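Local coordinates for protein Afp3 (Serratia entomophila, PDB 6RBN) that probably forms part of the contractile sheath around the inner tube of the anti-feeding prophage, a phage-tail-like injection system, at residues Q374-R379 against G424-Q429; R358-A363 against T382-Y387. One frame throughout, in Å; residues are numbered along the deposited sequence.

Interaction 1 of 2, residues Q374-R379 against G424-Q429; sequences QLTWKR and GKMIIQ
Thr-376 and Trp-377, in the first turns of helix 374-392, meet the side chain of Met-426 on strand 425-432. Thr-376 comes first along the helix. Its methyl CG2 lies 4.0 Å from Met-426 CE, and the two side chains cross at about a right angle. The torsion about CA-CB (chi1 -56°) sets CG2 anti to the backbone N. The hydroxyl OG1 is left beside that N, where it hydrogen-bonds to the carbonyl O of Pro-371. The methyl thus faces the strand, and the hydroxyl ties back to the chain just before the helix.

Trp-377 follows and makes the closer contact. Met-426 CE sits at the edge of the indole, near the ring plane, 3.6 Å from Trp-377 CD1. Met-426 SD is 4.8 Å from the centroid of the five-membered ring and 67° off its normal. This is an oblique Met-aromatic contact. The methionine chain bends at its last torsion (chi3 74°), which turns the methyl CE in to the indole edge beside CD1 and NE1. Trp-377 NE1 is also near CE, but its hydrogen bond goes to Asn-372 OD1, a bond that helps fix the ring's rotation. Gln-374 CA, a turn earlier, lies over the rim of one indole face.

All three touching residues are buried. Met-426 also packs on Val-380 and on Ala-341 of an Afp2 chain. Strand 425-432 pairs in parallel with a strand of that same Afp2 chain. The contact is helix-on-strand packing in the sheath C-terminal domain, beneath a sheet that continues between subunits.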
loop_
_atom_site.group_PDB
_atom_site.type_symbol
_atom_site.label_atom_id
_atom_site.label_comp_id
_atom_site.label_asym_id
_atom_site.label_seq_id
_atom_site.Cartn_x
_atom_site.Cartn_y
_atom_site.Cartn_z
ATOM N N GLN D 374 9.367 -31.324 34.114
ATOM C CA GLN D 374 9.767 -31.567 32.734
ATOM C C GLN D 374 10.213 -30.288 32.042
ATOM O O GLN D 374 10.954 -30.355 31.060
ATOM C CB GLN D 374 8.604 -32.220 31.983
ATOM C CG GLN D 374 8.968 -33.005 30.732
ATOM C CD GLN D 374 8.975 -32.176 29.472
ATOM O OE1 GLN D 374 8.317 -31.151 29.385
ATOM N NE2 GLN D 374 9.699 -32.639 28.472
ATOM N N LEU D 375 9.789 -29.128 32.545
ATOM C CA LEU D 375 10.274 -27.852 32.031
ATOM C C LEU D 375 11.738 -27.632 32.382
ATOM O O LEU D 375 12.481 -27.055 31.583
ATOM C CB LEU D 375 9.391 -26.721 32.570
ATOM C CG LEU D 375 9.490 -25.230 32.215
ATOM C CD1 LEU D 375 10.484 -24.482 33.085
ATOM C CD2 LEU D 375 9.842 -25.040 30.759
ATOM N N THR D 376 12.169 -28.076 33.559
ATOM C CA THR D 376 13.565 -27.936 33.950
ATOM C C THR D 376 14.454 -28.915 33.196
ATOM O O THR D 376 15.583 -28.570 32.835
ATOM C CB THR D 376 13.697 -28.131 35.463
ATOM O OG1 THR D 376 12.831 -27.209 36.134
ATOM C CG2 THR D 376 15.110 -27.875 35.942
ATOM N N TRP D 377 13.941 -30.111 32.903
ATOM C CA TRP D 377 14.723 -31.135 32.217
ATOM C C TRP D 377 15.040 -30.732 30.786
ATOM O O TRP D 377 16.068 -31.143 30.242
ATOM C CB TRP D 377 13.958 -32.457 32.214
ATOM C CG TRP D 377 13.652 -32.987 33.567
ATOM C CD1 TRP D 377 14.232 -32.627 34.744
ATOM C CD2 TRP D 377 12.626 -33.921 33.895
ATOM N NE1 TRP D 377 13.657 -33.308 35.781
ATOM C CE2 TRP D 377 12.663 -34.108 35.286
ATOM C CE3 TRP D 377 11.688 -34.633 33.142
ATOM C CZ2 TRP D 377 11.801 -34.972 35.939
ATOM C CZ3 TRP D 377 10.834 -35.490 33.796
ATOM C CH2 TRP D 377 10.896 -35.654 35.178
ATOM N N LYS D 378 14.172 -29.935 30.164
ATOM C CA LYS D 378 14.447 -29.418 28.833
ATOM C C LYS D 378 15.373 -28.212 28.871
ATOM O O LYS D 378 16.099 -27.966 27.905
ATOM C CB LYS D 378 13.143 -29.048 28.129
ATOM C CG LYS D 378 12.105 -30.163 27.984
ATOM C CD LYS D 378 12.465 -31.233 26.962
ATOM C CE LYS D 378 12.948 -32.521 27.617
ATOM N NZ LYS D 378 13.182 -33.605 26.631
ATOM N N ARG D 379 15.353 -27.444 29.963
ATOM C CA ARG D 379 16.306 -26.349 30.114
ATOM C C ARG D 379 17.709 -26.868 30.364
ATOM O O ARG D 379 18.689 -26.202 30.015
ATOM C CB ARG D 379 15.883 -25.425 31.252
ATOM C CG ARG D 379 14.626 -24.632 30.980
ATOM C CD ARG D 379 14.214 -23.811 32.192
ATOM N NE ARG D 379 15.154 -22.736 32.485
ATOM C CZ ARG D 379 15.953 -22.706 33.546
ATOM N NH1 ARG D 379 15.931 -23.699 34.424
ATOM N NH2 ARG D 379 16.776 -21.685 33.731
ATOM N N GLY D 424 14.397 -36.709 44.396
ATOM C CA GLY D 424 14.949 -35.400 44.106
ATOM C C GLY D 424 16.157 -35.342 43.196
ATOM O O GLY D 424 17.043 -34.512 43.412
ATOM N N LYS D 425 16.211 -36.184 42.171
ATOM C CA LYS D 425 17.361 -36.203 41.283
ATOM C C LYS D 425 16.905 -36.316 39.837
ATOM O O LYS D 425 15.834 -36.855 39.546
ATOM C CB LYS D 425 18.315 -37.351 41.638
ATOM C CG LYS D 425 17.740 -38.730 41.433
ATOM C CD LYS D 425 18.721 -39.809 41.830
ATOM C CE LYS D 425 18.826 -39.918 43.333
ATOM N NZ LYS D 425 19.669 -41.073 43.731
ATOM N N MET D 426 17.718 -35.779 38.931
ATOM C CA MET D 426 17.530 -35.972 37.503
ATOM C C MET D 426 18.758 -36.659 36.925
ATOM O O MET D 426 19.886 -36.404 37.354
ATOM C CB MET D 426 17.241 -34.650 36.773
ATOM C CG MET D 426 18.335 -33.613 36.807
ATOM S SD MET D 426 17.867 -32.109 35.936
ATOM C CE MET D 426 16.717 -31.392 37.096
ATOM N N ILE D 427 18.531 -37.557 35.970
ATOM C CA ILE D 427 19.581 -38.393 35.400
ATOM C C ILE D 427 19.651 -38.131 33.905
ATOM O O ILE D 427 18.643 -38.240 33.202
ATOM C CB ILE D 427 19.338 -39.885 35.691
ATOM C CG1 ILE D 427 19.412 -40.143 37.192
ATOM C CG2 ILE D 427 20.351 -40.746 34.968
ATOM C CD1 ILE D 427 19.022 -41.527 37.583
ATOM N N ILE D 428 20.842 -37.777 33.429
ATOM C CA ILE D 428 21.074 -37.329 32.063
ATOM C C ILE D 428 22.118 -38.243 31.445
ATOM O O ILE D 428 23.138 -38.534 32.076
ATOM C CB ILE D 428 21.570 -35.875 32.044
ATOM C CG1 ILE D 428 20.632 -34.991 32.848
ATOM C CG2 ILE D 428 21.644 -35.350 30.628
ATOM C CD1 ILE D 428 21.299 -33.774 33.343
ATOM N N GLN D 429 21.875 -38.690 30.219
ATOM C CA GLN D 429 22.836 -39.505 29.488
ATOM C C GLN D 429 23.440 -38.680 28.366
ATOM O O GLN D 429 22.741 -38.299 27.423
ATOM C CB GLN D 429 22.183 -40.768 28.936
ATOM C CG GLN D 429 21.799 -41.754 30.006
ATOM C CD GLN D 429 21.139 -42.980 29.438
ATOM O OE1 GLN D 429 20.928 -43.077 28.232
ATOM N NE2 GLN D 429 20.795 -43.922 30.304
#

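Interaction 2 of 2, residues R358-A363 against T382-Y387; sequences RDIKKA and TAIDNY
Ile-360 of helix 347-364 packs against both Ile-384 and Tyr-387 of helix 374-392. Its CG1 lies 3.7 Å from Tyr-387 CD2 and meets the ring obliquely. Its terminal methyl CD1 reaches Ile-384 CG2 at 3.9 Å. The branch methyl Ile-360 CG2 lies 4.0 Å from Ile-384 CG1. The two isoleucines therefore touch through both branches, and their side chains cross at about a right angle.

Asp-359 meets the far end of the same tyrosine. Its CB is 3.5 Å from Tyr-387 CZ, again oblique to the ring. Asp-359 OD2 and Tyr-387 OH are 2.9 Å apart. The carboxylate and ring planes are turned 74° from each other. Tyr-387 CG stands anti to the backbone N (chi1 179°), an extended setting that carries the ring across to the other helix. The ring spans two neighbouring residues there, with CD2 by Ile-360 and the hydroxyl by Asp-359.

The helix backbones set this spacing. The axes of the two short segments approach to 10.2 Å, with 143° between their directions, so they run roughly antiparallel. Ile-360 and Ile-384 have the nearest CA atoms, 6.5 Å apart.

Farther out, Tyr-387 also rests on Ala-356, a turn earlier on helix 347-364. Ile-384 reaches Leu-364 near the end of that helix, and Val-408 of strand 406-409. Phe-348 of an Afp2 chain packs on Ile-360, and Leu-346 of the same chain packs on Ile-384. The contact is the packed interface of an antiparallel helical hairpin in the sheath C-terminal domain, with an apolar side facing the sheet and a polar pair at its margin.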
loop_
_atom_site.group_PDB
_atom_site.type_symbol
_atom_site.label_atom_id
_atom_site.label_comp_id
_atom_site.label_asym_id
_atom_site.label_seq_id
_atom_site.Cartn_x
_atom_site.Cartn_y
_atom_site.Cartn_z
ATOM N N ARG D 358 33.795 -30.904 33.060
ATOM C CA ARG D 358 34.019 -29.800 33.986
ATOM C C ARG D 358 33.222 -28.568 33.580
ATOM O O ARG D 358 32.743 -27.819 34.436
ATOM C CB ARG D 358 35.510 -29.480 34.054
ATOM C CG ARG D 358 35.903 -28.462 35.103
ATOM C CD ARG D 358 37.407 -28.247 35.116
ATOM N NE ARG D 358 38.125 -29.469 35.467
ATOM C CZ ARG D 358 38.930 -30.127 34.640
ATOM N NH1 ARG D 358 39.132 -29.677 33.410
ATOM N NH2 ARG D 358 39.541 -31.230 35.045
ATOM N N ASP D 359 33.060 -28.346 32.275
ATOM C CA ASP D 359 32.352 -27.161 31.808
ATOM C C ASP D 359 30.845 -27.361 31.776
ATOM O O ASP D 359 30.097 -26.387 31.903
ATOM C CB ASP D 359 32.850 -26.761 30.423
ATOM C CG ASP D 359 34.265 -26.230 30.449
ATOM O OD1 ASP D 359 34.666 -25.665 31.485
ATOM O OD2 ASP D 359 34.977 -26.375 29.434
ATOM N N ILE D 360 30.385 -28.596 31.585
ATOM C CA ILE D 360 28.964 -28.890 31.740
ATOM C C ILE D 360 28.552 -28.755 33.200
ATOM O O ILE D 360 27.480 -28.221 33.508
ATOM C CB ILE D 360 28.649 -30.283 31.160
ATOM C CG1 ILE D 360 28.739 -30.251 29.636
ATOM C CG2 ILE D 360 27.282 -30.788 31.576
ATOM C CD1 ILE D 360 28.686 -31.611 29.003
ATOM N N LYS D 361 29.421 -29.185 34.122
ATOM C CA LYS D 361 29.132 -29.082 35.550
ATOM C C LYS D 361 29.043 -27.629 36.003
ATOM O O LYS D 361 28.200 -27.284 36.836
ATOM C CB LYS D 361 30.201 -29.824 36.347
ATOM C CG LYS D 361 29.980 -29.858 37.841
ATOM C CD LYS D 361 31.066 -30.661 38.521
ATOM C CE LYS D 361 30.879 -30.667 40.022
ATOM N NZ LYS D 361 31.941 -31.454 40.706
ATOM N N LYS D 362 29.881 -26.755 35.444
ATOM C CA LYS D 362 29.797 -25.340 35.781
ATOM C C LYS D 362 28.589 -24.661 35.156
ATOM O O LYS D 362 28.198 -23.581 35.609
ATOM C CB LYS D 362 31.070 -24.615 35.351
ATOM C CG LYS D 362 32.284 -24.938 36.202
ATOM C CD LYS D 362 33.547 -24.269 35.670
ATOM C CE LYS D 362 33.805 -22.920 36.328
ATOM N NZ LYS D 362 32.869 -21.843 35.896
ATOM N N ALA D 363 27.991 -25.260 34.130
ATOM C CA ALA D 363 26.828 -24.684 33.476
ATOM C C ALA D 363 25.513 -25.122 34.100
ATOM O O ALA D 363 24.520 -24.396 33.985
ATOM C CB ALA D 363 26.823 -25.050 31.990
ATOM N N THR D 382 19.016 -28.452 26.844
ATOM C CA THR D 382 19.431 -27.459 25.861
ATOM C C THR D 382 20.766 -26.829 26.242
ATOM O O THR D 382 21.586 -26.518 25.371
ATOM C CB THR D 382 18.342 -26.399 25.724
ATOM O OG1 THR D 382 17.103 -27.040 25.404
ATOM C CG2 THR D 382 18.654 -25.411 24.623
ATOM N N ALA D 383 21.013 -26.664 27.544
ATOM C CA ALA D 383 22.278 -26.096 27.998
ATOM C C ALA D 383 23.447 -27.033 27.735
ATOM O O ALA D 383 24.578 -26.571 27.554
ATOM C CB ALA D 383 22.197 -25.759 29.484
ATOM N N ILE D 384 23.202 -28.341 27.705
ATOM C CA ILE D 384 24.247 -29.284 27.333
ATOM C C ILE D 384 24.359 -29.375 25.819
ATOM O O ILE D 384 25.462 -29.467 25.272
ATOM C CB ILE D 384 23.969 -30.655 27.977
ATOM C CG1 ILE D 384 23.928 -30.526 29.494
ATOM C CG2 ILE D 384 25.045 -31.654 27.627
ATOM C CD1 ILE D 384 23.441 -31.766 30.186
ATOM N N ASP D 385 23.223 -29.308 25.119
ATOM C CA ASP D 385 23.221 -29.394 23.663
ATOM C C ASP D 385 23.847 -28.164 23.019
ATOM O O ASP D 385 24.446 -28.271 21.944
ATOM C CB ASP D 385 21.793 -29.580 23.160
ATOM C CG ASP D 385 21.723 -29.846 21.675
ATOM O OD1 ASP D 385 22.015 -30.985 21.262
ATOM O OD2 ASP D 385 21.381 -28.915 20.918
ATOM N N ASN D 386 23.722 -26.997 23.650
ATOM C CA ASN D 386 24.400 -25.814 23.132
ATOM C C ASN D 386 25.898 -25.885 23.363
ATOM O O ASN D 386 26.672 -25.335 22.573
ATOM C CB ASN D 386 23.841 -24.546 23.772
ATOM C CG ASN D 386 22.448 -24.220 23.300
ATOM O OD1 ASN D 386 22.116 -24.408 22.132
ATOM N ND2 ASN D 386 21.629 -23.699 24.198
ATOM N N TYR D 387 26.327 -26.541 24.440
ATOM C CA TYR D 387 27.754 -26.675 24.699
ATOM C C TYR D 387 28.387 -27.685 23.754
ATOM O O TYR D 387 29.474 -27.449 23.216
ATOM C CB TYR D 387 27.994 -27.080 26.153
ATOM C CG TYR D 387 29.454 -27.248 26.477
ATOM C CD1 TYR D 387 30.275 -26.145 26.643
ATOM C CD2 TYR D 387 30.018 -28.509 26.603
ATOM C CE1 TYR D 387 31.612 -26.291 26.928
ATOM C CE2 TYR D 387 31.353 -28.664 26.884
ATOM C CZ TYR D 387 32.144 -27.553 27.047
ATOM O OH TYR D 387 33.478 -27.702 27.331
#

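From the N terminus, helix 347-364 comes first and supplies residues 358-363. The chain then turns and enters helix 374-392. That helix gives residues 374-379 to interaction 1 and, about two turns on, 382-387 to interaction 2. Interaction 2 closes first, over 18 intervening residues, and forms the hairpin. Interaction 1 closes later, over 44 residues that include strand 406-409 and helix 418-422, when strand 425-432 returns to the helix. The two loops cross, since their segments alternate. Their centres are 13 Å apart, and Ile-428 CG2 touches Ile-384 CD1 at 4.0 Å. Helix 374-392 thus links helix 347-364 to the sheet of strands 406-409 and 425-432.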